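Local coordinates for cephalosporin hydroxylase CMCI (Streptomyces clavuligerus, PDB 2BM8), which takes part in cephamycin biosynthesis, probably acting on the cephalosporin nucleus, and has a fold consistent with a methyltransferase, at residues 139-145 / 163-168; 179-185 / 227-233. The protein carries 3 engineered substitutions. One frame throughout, in Å; residues are numbered along the deposited sequence.

Overall arrangement
Contact 1 comes first along the chain and closes before contact 2 opens. Their centres lie about 17 Å apart. Contact 1 joins the loop after strand 132-136 to the start of helix 165-175, at the end of the sheet where the parallel strands finish. Contact 2 pairs strands 182-185 and 228-231 inside the same seven-stranded sheet. Helix 165-175 leads on to strand 182-185, and the contacts touch where Thr165 CG2 packs on Ile185 CD1 at 3.6 Å. The strand order 3-2-1-4-5-7-6, with strand 228-231 antiparallel to its neighbours, is that of class I methyltransferases. In such folds the cofactor usually sits at the strand ends near contact 1.

Contact 1 of 2, residues 139-145 / 163-168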
ATOM      1  N   CYS B 139      30.191  28.480   0.296  1.00 37.32           N
ATOM      2  CA  CYS B 139      30.605  27.077   0.332  1.00 37.45           C
ATOM      3  C   CYS B 139      31.854  26.754  -0.489  1.00 37.64           C
ATOM      4  O   CYS B 139      32.671  25.931  -0.073  1.00 37.75           O
ATOM      5  CB  CYS B 139      29.448  26.174  -0.094  1.00 37.46           C
ATOM      6  SG  CYS B 139      28.151  26.081   1.160  1.00 37.47           S
ATOM      7  N   SER B 140      32.019  27.403  -1.638  1.00 37.84           N
ATOM      8  CA  SER B 140      33.121  27.064  -2.544  1.00 37.91           C
ATOM      9  C   SER B 140      34.485  27.629  -2.087  1.00 38.12           C
ATOM     10  O   SER B 140      35.532  27.240  -2.616  1.00 38.09           O
ATOM     11  CB  SER B 140      32.790  27.489  -3.987  1.00 37.86           C
ATOM     12  OG  SER B 140      33.320  28.762  -4.295  1.00 37.12           O
ATOM     13  N   ASP B 141      34.466  28.543  -1.114  1.00 38.16           N
ATOM     14  CA  ASP B 141      35.686  29.090  -0.514  1.00 37.95           C
ATOM     15  C   ASP B 141      35.830  28.513   0.904  1.00 37.84           C
ATOM     16  O   ASP B 141      35.027  28.816   1.777  1.00 37.82           O
ATOM     17  CB  ASP B 141      35.605  30.620  -0.500  1.00 37.80           C
ATOM     18  CG  ASP B 141      36.823  31.283   0.140  1.00 37.74           C
ATOM     19  OD1 ASP B 141      36.907  32.530   0.092  1.00 36.34           O
ATOM     20  OD2 ASP B 141      37.737  30.655   0.713  1.00 37.00           O
ATOM     21  N   LEU B 142      36.855  27.687   1.121  1.00 37.75           N
ATOM     22  CA  LEU B 142      37.016  26.947   2.381  1.00 37.65           C
ATOM     23  C   LEU B 142      37.488  27.808   3.563  1.00 37.83           C
ATOM     24  O   LEU B 142      37.206  27.483   4.716  1.00 37.45           O
ATOM     25  CB  LEU B 142      37.974  25.761   2.196  1.00 37.45           C
ATOM     26  CG  LEU B 142      37.467  24.560   1.387  1.00 37.44           C
ATOM     27  CD1 LEU B 142      38.614  23.599   1.065  1.00 37.05           C
ATOM     28  CD2 LEU B 142      36.345  23.819   2.120  1.00 37.06           C
ATOM     29  N   THR B 143      38.210  28.891   3.280  1.00 38.22           N
ATOM     30  CA  THR B 143      38.710  29.793   4.332  1.00 38.45           C
ATOM     31  C   THR B 143      37.589  30.536   5.057  1.00 38.17           C
ATOM     32  O   THR B 143      37.815  31.128   6.112  1.00 38.09           O
ATOM     33  CB  THR B 143      39.714  30.820   3.757  1.00 38.64           C
ATOM     34  OG1 THR B 143      39.149  31.460   2.602  1.00 39.30           O
ATOM     35  CG2 THR B 143      40.993  30.133   3.245  1.00 38.58           C
ATOM     36  N   THR B 144      36.400  30.525   4.457  1.00 38.07           N
ATOM     37  CA  THR B 144      35.160  30.912   5.125  1.00 38.05           C
ATOM     38  C   THR B 144      34.991  30.237   6.478  1.00 37.83           C
ATOM     39  O   THR B 144      34.610  30.880   7.449  1.00 37.93           O
ATOM     40  CB  THR B 144      33.962  30.503   4.253  1.00 38.05           C
ATOM     41  OG1 THR B 144      33.922  31.315   3.076  1.00 38.60           O
ATOM     42  CG2 THR B 144      32.640  30.785   4.957  1.00 38.18           C
ATOM     43  N   PHE B 145      35.259  28.936   6.517  1.00 37.67           N
ATOM     44  CA  PHE B 145      35.003  28.103   7.687  1.00 37.43           C
ATOM     45  C   PHE B 145      36.056  28.212   8.770  1.00 37.58           C
ATOM     46  O   PHE B 145      35.816  27.762   9.888  1.00 37.24           O
ATOM     47  CB  PHE B 145      34.875  26.635   7.271  1.00 37.23           C
ATOM     48  CG  PHE B 145      33.697  26.368   6.393  1.00 36.68           C
ATOM     49  CD1 PHE B 145      33.812  26.453   5.013  1.00 36.12           C
ATOM     50  CD2 PHE B 145      32.465  26.050   6.945  1.00 35.89           C
ATOM     51  CE1 PHE B 145      32.725  26.216   4.198  1.00 36.31           C
ATOM     52  CE2 PHE B 145      31.374  25.814   6.136  1.00 36.45           C
ATOM     53  CZ  PHE B 145      31.503  25.895   4.756  1.00 36.45           C
ATOM     54  N   ALA B 163      26.490  22.168  -1.291  1.00 19.37           N
ATOM     55  CA  ALA B 163      27.202  22.654  -2.476  1.00 19.00           C
ATOM     56  C   ALA B 163      28.585  22.024  -2.650  1.00 18.68           C
ATOM     57  O   ALA B 163      28.863  21.373  -3.666  1.00 19.97           O
ATOM     58  CB  ALA B 163      27.296  24.190  -2.451  1.00 18.94           C
ATOM     59  N   ASN B 164      29.470  22.210  -1.684  1.00 17.98           N
ATOM     60  CA  ASN B 164      30.858  21.722  -1.840  1.00 17.18           C
ATOM     61  C   ASN B 164      31.092  20.680  -0.764  1.00 16.45           C
ATOM     62  O   ASN B 164      32.152  20.588  -0.195  1.00 16.40           O
ATOM     63  CB  ASN B 164      31.820  22.918  -1.707  1.00 17.01           C
ATOM     64  CG  ASN B 164      33.241  22.625  -2.168  1.00 16.44           C
ATOM     65  OD1 ASN B 164      33.494  21.782  -3.034  1.00 15.36           O
ATOM     66  ND2 ASN B 164      34.188  23.356  -1.587  1.00 16.79           N
ATOM     67  N   THR B 165      30.069  19.880  -0.519  1.00 16.08           N
ATOM     68  CA  THR B 165      29.946  19.109   0.707  1.00 15.99           C
ATOM     69  C   THR B 165      31.160  18.216   1.043  1.00 15.87           C
ATOM     70  O   THR B 165      31.727  18.312   2.128  1.00 15.63           O
ATOM     71  CB  THR B 165      28.675  18.261   0.613  1.00 16.24           C
ATOM     72  OG1 THR B 165      27.547  19.112   0.336  1.00 16.38           O
ATOM     73  CG2 THR B 165      28.365  17.576   1.957  1.00 15.74           C
ATOM     74  N   PHE B 166      31.564  17.369   0.106  1.00 15.65           N
ATOM     75  CA  PHE B 166      32.685  16.470   0.343  1.00 15.74           C
ATOM     76  C   PHE B 166      33.976  17.211   0.652  1.00 15.89           C
ATOM     77  O   PHE B 166      34.735  16.774   1.516  1.00 16.01           O
ATOM     78  CB  PHE B 166      32.867  15.508  -0.831  1.00 15.51           C
ATOM     79  CG  PHE B 166      31.759  14.512  -0.939  1.00 15.60           C
ATOM     80  CD1 PHE B 166      30.794  14.627  -1.934  1.00 15.75           C
ATOM     81  CD2 PHE B 166      31.657  13.480  -0.021  1.00 15.45           C
ATOM     82  CE1 PHE B 166      29.770  13.710  -2.025  1.00 15.29           C
ATOM     83  CE2 PHE B 166      30.625  12.566  -0.102  1.00 15.30           C
ATOM     84  CZ  PHE B 166      29.680  12.681  -1.103  1.00 14.86           C
ATOM     85  N   ASN B 167      34.211  18.330  -0.036  1.00 15.81           N
ATOM     86  CA  ASN B 167      35.362  19.186   0.263  1.00 15.82           C
ATOM     87  C   ASN B 167      35.273  19.790   1.655  1.00 15.47           C
ATOM     88  O   ASN B 167      36.260  19.827   2.375  1.00 15.51           O
ATOM     89  CB  ASN B 167      35.522  20.301  -0.791  1.00 16.04           C
ATOM     90  CG  ASN B 167      36.378  19.864  -1.998  1.00 16.35           C
ATOM     91  OD1 ASN B 167      37.422  19.229  -1.837  1.00 15.64           O
ATOM     92  ND2 ASN B 167      35.930  20.213  -3.206  1.00 17.47           N
ATOM     93  N   ILE B 168      34.082  20.239   2.041  1.00 15.36           N
ATOM     94  CA  ILE B 168      33.848  20.788   3.377  1.00 15.27           C
ATOM     95  C   ILE B 168      34.042  19.704   4.427  1.00 15.46           C
ATOM     96  O   ILE B 168      34.512  19.976   5.523  1.00 15.00           O
ATOM     97  CB  ILE B 168      32.424  21.384   3.479  1.00 15.14           C
ATOM     98  CG1 ILE B 168      32.267  22.586   2.555  1.00 15.01           C
ATOM     99  CG2 ILE B 168      32.108  21.815   4.902  1.00 15.06           C
ATOM    100  CD1 ILE B 168      30.809  22.929   2.284  1.00 15.33           C
TER
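Ile168 of helix 165-175 packs against Phe145, Leu142 and Cys139 of the 139-145 loop. From its CB two branches leave. CG2 lies over one face of the Phe145 ring, set off toward the rim and 4.1 Å from Phe145 CZ. CG1 is anti to the carbonyl carbon (chi1 -65°) and reaches the same end of the ring, with Phe145 CE1 4.0 Å away. It also faces Leu142 CD2. At the tip, CD1 is 3.9 Å from Phe145 CZ and 4.2 Å from Cys139 CB. The two side chains, Ile168 and Phe145, cross at about a right angle. Leu88 and Phe157 of the central sheet pack against both of them. Nearer the helix start, Ala163 CB meets Cys139 CB at 3.8 Å. Asn164, at the N-cap position, sends ND2 to Cys139 O in a weak hydrogen bond of 3.4 Å. Its OD1 accepts a nearly straight bond from Asn167 ND2 at 2.9 Å, which helps fix the turn of the amide. The loop is therefore held to the helix mainly by apolar contact, and the one hydrogen bond between them, a weak one, probably adds little.

Contact 2 of 2, residues 179-185 / 227-233; sequences EGDYFII and GVLRRVA
Arg230 has its CG between the backbone N and the carbonyl carbon (chi1 55°), and Tyr182 has its CG anti to the carbonyl carbon (chi1 -82°). These torsions lay the two side chains alongside each other, pointing the same way. Arg230 CB sits over one face of the Tyr182 ring, 4.0 Å from the centroid, as a CH-pi contact. The extended arginine chain then follows the ring outward, and Arg230 CD comes to 3.7 Å from Tyr182 OH. The guanidinium is turned 58° from the ring plane. Its NH2 makes a salt bridge with Asp35 of a neighbouring subunit, while Tyr182 OH hydrogen-bonds Asp214. Val228 CG1 meets the ring at its edge, 3.7 Å from Tyr182 CE2. Replacing Tyr182 by an alanine removes the ring and its hydroxyl, which is likely to leave Arg230 CB and Val228 CG1 beside a gap and Asp214 without its hydroxyl partner.

Strands 182-185 and 228-231 are antiparallel, as the last strand of a class I methyltransferase fold is to its neighbours. Phe183 and Leu229 form the hydrogen-bonded pair, with Phe183 N to Leu229 O at 2.8 Å and Leu229 N to Phe183 O at 3.0 Å. The pairing runs on at both ends: Gly180 N, ahead of the first strand, bonds Arg231 O at 3.0 Å, and Ile185 N bonds Gly227 O, just ahead of the second, at 3.0 Å. Ile184 and Val228 lie side by side on the face with Tyr182 and pack on Met76 of helix 67-80. Phe183 and Leu229, on the other face, meet Met169 of helix 165-175.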
ATOM      1  N   GLU B 179      36.988  13.297  18.018  1.00 16.72           N
ATOM      2  CA  GLU B 179      36.270  12.043  18.185  1.00 16.74           C
ATOM      3  C   GLU B 179      34.922  12.287  18.880  1.00 16.23           C
ATOM      4  O   GLU B 179      34.862  12.987  19.878  1.00 15.87           O
ATOM      5  CB  GLU B 179      37.140  11.058  18.973  1.00 16.50           C
ATOM      6  CG  GLU B 179      36.413   9.800  19.410  1.00 17.86           C
ATOM      7  CD  GLU B 179      37.336   8.791  20.066  1.00 19.96           C
ATOM      8  OE1 GLU B 179      38.535   9.101  20.256  1.00 21.92           O
ATOM      9  OE2 GLU B 179      36.865   7.680  20.383  1.00 20.35           O
ATOM     10  N   GLY B 180      33.847  11.726  18.334  1.00 16.08           N
ATOM     11  CA  GLY B 180      32.510  11.946  18.864  1.00 15.79           C
ATOM     12  C   GLY B 180      31.689  13.001  18.132  1.00 15.51           C
ATOM     13  O   GLY B 180      30.456  12.909  18.135  1.00 16.19           O
ATOM     14  N   ASP B 181      32.342  13.982  17.504  1.00 14.84           N
ATOM     15  CA  ASP B 181      31.642  15.072  16.806  1.00 14.50           C
ATOM     16  C   ASP B 181      30.860  14.562  15.607  1.00 14.25           C
ATOM     17  O   ASP B 181      31.269  13.623  14.956  1.00 14.46           O
ATOM     18  CB  ASP B 181      32.624  16.152  16.338  1.00 14.55           C
ATOM     19  CG  ASP B 181      33.239  16.939  17.495  1.00 14.30           C
ATOM     20  OD1 ASP B 181      32.794  16.786  18.652  1.00 12.16           O
ATOM     21  OD2 ASP B 181      34.179  17.744  17.332  1.00 14.48           O
ATOM     22  N   TYR B 182      29.726  15.179  15.325  1.00 13.99           N
ATOM     23  CA  TYR B 182      28.864  14.727  14.254  1.00 13.96           C
ATOM     24  C   TYR B 182      29.042  15.586  13.005  1.00 13.76           C
ATOM     25  O   TYR B 182      29.256  16.785  13.089  1.00 14.08           O
ATOM     26  CB  TYR B 182      27.412  14.748  14.722  1.00 14.19           C
ATOM     27  CG  TYR B 182      27.026  13.526  15.530  1.00 15.54           C
ATOM     28  CD1 TYR B 182      27.238  13.469  16.899  1.00 16.59           C
ATOM     29  CD2 TYR B 182      26.459  12.419  14.918  1.00 16.51           C
ATOM     30  CE1 TYR B 182      26.885  12.343  17.632  1.00 16.51           C
ATOM     31  CE2 TYR B 182      26.106  11.298  15.647  1.00 16.74           C
ATOM     32  CZ  TYR B 182      26.318  11.267  16.995  1.00 16.64           C
ATOM     33  OH  TYR B 182      25.976  10.143  17.702  1.00 18.18           O
ATOM     34  N   PHE B 183      29.026  14.951  11.844  1.00 13.52           N
ATOM     35  CA  PHE B 183      28.893  15.653  10.584  1.00 13.53           C
ATOM     36  C   PHE B 183      27.668  15.060   9.928  1.00 13.36           C
ATOM     37  O   PHE B 183      27.657  13.876   9.630  1.00 13.07           O
ATOM     38  CB  PHE B 183      30.126  15.480   9.690  1.00 13.34           C
ATOM     39  CG  PHE B 183      30.116  16.374   8.458  1.00 13.64           C
ATOM     40  CD1 PHE B 183      30.879  17.530   8.414  1.00 13.01           C
ATOM     41  CD2 PHE B 183      29.340  16.057   7.347  1.00 13.66           C
ATOM     42  CE1 PHE B 183      30.879  18.345   7.281  1.00 12.74           C
ATOM     43  CE2 PHE B 183      29.341  16.880   6.214  1.00 13.28           C
ATOM     44  CZ  PHE B 183      30.112  18.018   6.190  1.00 12.09           C
ATOM     45  N   ILE B 184      26.650  15.895   9.712  1.00 13.09           N
ATOM     46  CA  ILE B 184      25.339  15.446   9.271  1.00 13.34           C
ATOM     47  C   ILE B 184      24.911  16.096   7.958  1.00 13.55           C
ATOM     48  O   ILE B 184      24.952  17.319   7.812  1.00 13.62           O
ATOM     49  CB  ILE B 184      24.299  15.737  10.365  1.00 13.20           C
ATOM     50  CG1 ILE B 184      24.527  14.786  11.543  1.00 13.47           C
ATOM     51  CG2 ILE B 184      22.886  15.561   9.829  1.00 12.85           C
ATOM     52  CD1 ILE B 184      23.889  15.222  12.820  1.00 13.75           C
ATOM     53  N   ILE B 185      24.482  15.272   7.008  1.00 13.93           N
ATOM     54  CA  ILE B 185      23.958  15.780   5.747  1.00 14.32           C
ATOM     55  C   ILE B 185      22.493  15.442   5.680  1.00 14.12           C
ATOM     56  O   ILE B 185      22.124  14.287   5.572  1.00 14.33           O
ATOM     57  CB  ILE B 185      24.724  15.174   4.560  1.00 14.30           C
ATOM     58  CG1 ILE B 185      26.158  15.691   4.552  1.00 14.59           C
ATOM     59  CG2 ILE B 185      24.050  15.550   3.250  1.00 14.57           C
ATOM     60  CD1 ILE B 185      27.136  14.794   3.876  1.00 15.94           C
ATOM     61  N   GLY B 227      22.404   9.622   6.644  1.00 14.26           N
ATOM     62  CA  GLY B 227      23.219  10.831   6.532  1.00 14.26           C
ATOM     63  C   GLY B 227      23.865  11.316   7.822  1.00 14.48           C
ATOM     64  O   GLY B 227      24.470  12.389   7.844  1.00 14.06           O
ATOM     65  N   VAL B 228      23.763  10.521   8.889  1.00 14.66           N
ATOM     66  CA  VAL B 228      24.272  10.903  10.198  1.00 14.95           C
ATOM     67  C   VAL B 228      25.641  10.266  10.377  1.00 15.90           C
ATOM     68  O   VAL B 228      25.745   9.055  10.566  1.00 15.68           O
ATOM     69  CB  VAL B 228      23.322  10.430  11.329  1.00 15.01           C
ATOM     70  CG1 VAL B 228      23.874  10.813  12.711  1.00 14.75           C
ATOM     71  CG2 VAL B 228      21.925  10.999  11.137  1.00 14.40           C
ATOM     72  N   LEU B 229      26.694  11.076  10.285  1.00 16.52           N
ATOM     73  CA  LEU B 229      28.058  10.576  10.427  1.00 16.87           C
ATOM     74  C   LEU B 229      28.712  11.137  11.673  1.00 17.64           C
ATOM     75  O   LEU B 229      28.369  12.218  12.115  1.00 17.72           O
ATOM     76  CB  LEU B 229      28.892  10.962   9.209  1.00 16.64           C
ATOM     77  CG  LEU B 229      28.199  10.850   7.858  1.00 15.74           C
ATOM     78  CD1 LEU B 229      29.154  11.282   6.771  1.00 13.97           C
ATOM     79  CD2 LEU B 229      27.707   9.426   7.624  1.00 15.48           C
ATOM     80  N   ARG B 230      29.654  10.405  12.248  1.00 18.72           N
ATOM     81  CA  ARG B 230      30.474  10.968  13.315  1.00 19.51           C
ATOM     82  C   ARG B 230      31.934  10.528  13.255  1.00 20.08           C
ATOM     83  O   ARG B 230      32.303   9.595  12.559  1.00 19.70           O
ATOM     84  CB  ARG B 230      29.868  10.677  14.691  1.00 19.53           C
ATOM     85  CG  ARG B 230      29.618   9.233  14.972  1.00 20.44           C
ATOM     86  CD  ARG B 230      29.220   8.946  16.414  1.00 22.01           C
ATOM     87  NE  ARG B 230      29.485   7.549  16.761  1.00 23.93           N
ATOM     88  CZ  ARG B 230      28.968   6.922  17.811  1.00 25.60           C
ATOM     89  NH1 ARG B 230      28.158   7.553  18.648  1.00 27.39           N
ATOM     90  NH2 ARG B 230      29.261   5.651  18.028  1.00 25.47           N
ATOM     91  N   ARG B 231      32.756  11.237  14.006  1.00 21.19           N
ATOM     92  CA  ARG B 231      34.180  11.016  14.018  1.00 22.50           C
ATOM     93  C   ARG B 231      34.520   9.801  14.886  1.00 23.41           C
ATOM     94  O   ARG B 231      34.260   9.799  16.083  1.00 22.94           O
ATOM     95  CB  ARG B 231      34.881  12.274  14.545  1.00 22.77           C
ATOM     96  CG  ARG B 231      35.929  12.818  13.625  1.00 23.07           C
ATOM     97  CD  ARG B 231      36.984  11.826  13.344  1.00 23.47           C
ATOM     98  NE  ARG B 231      38.261  12.425  13.003  1.00 24.19           N
ATOM     99  CZ  ARG B 231      39.352  11.715  12.791  1.00 23.08           C
ATOM    100  NH1 ARG B 231      39.308  10.393  12.885  1.00 23.42           N
ATOM    101  NH2 ARG B 231      40.482  12.320  12.478  1.00 23.37           N
ATOM    102  N   VAL B 232      35.074   8.768  14.255  1.00 25.01           N
ATOM    103  CA  VAL B 232      35.546   7.551  14.941  1.00 26.27           C
ATOM    104  C   VAL B 232      36.908   7.833  15.593  1.00 27.15           C
ATOM    105  O   VAL B 232      37.619   8.770  15.184  1.00 27.26           O
ATOM    106  CB  VAL B 232      35.656   6.353  13.944  1.00 26.31           C
ATOM    107  CG1 VAL B 232      36.270   5.095  14.589  1.00 27.55           C
ATOM    108  CG2 VAL B 232      34.305   6.026  13.384  1.00 26.30           C
ATOM    109  N   ALA B 233      37.248   7.034  16.612  1.00 27.90           N
ATOM    110  CA  ALA B 233      38.514   7.171  17.348  1.00 28.61           C
ATOM    111  C   ALA B 233      39.760   7.289  16.444  1.00 28.97           C
ATOM    112  O   ALA B 233      39.896   6.559  15.451  1.00 28.85           O
ATOM    113  CB  ALA B 233      38.684   5.989  18.348  1.00 28.72           C
TER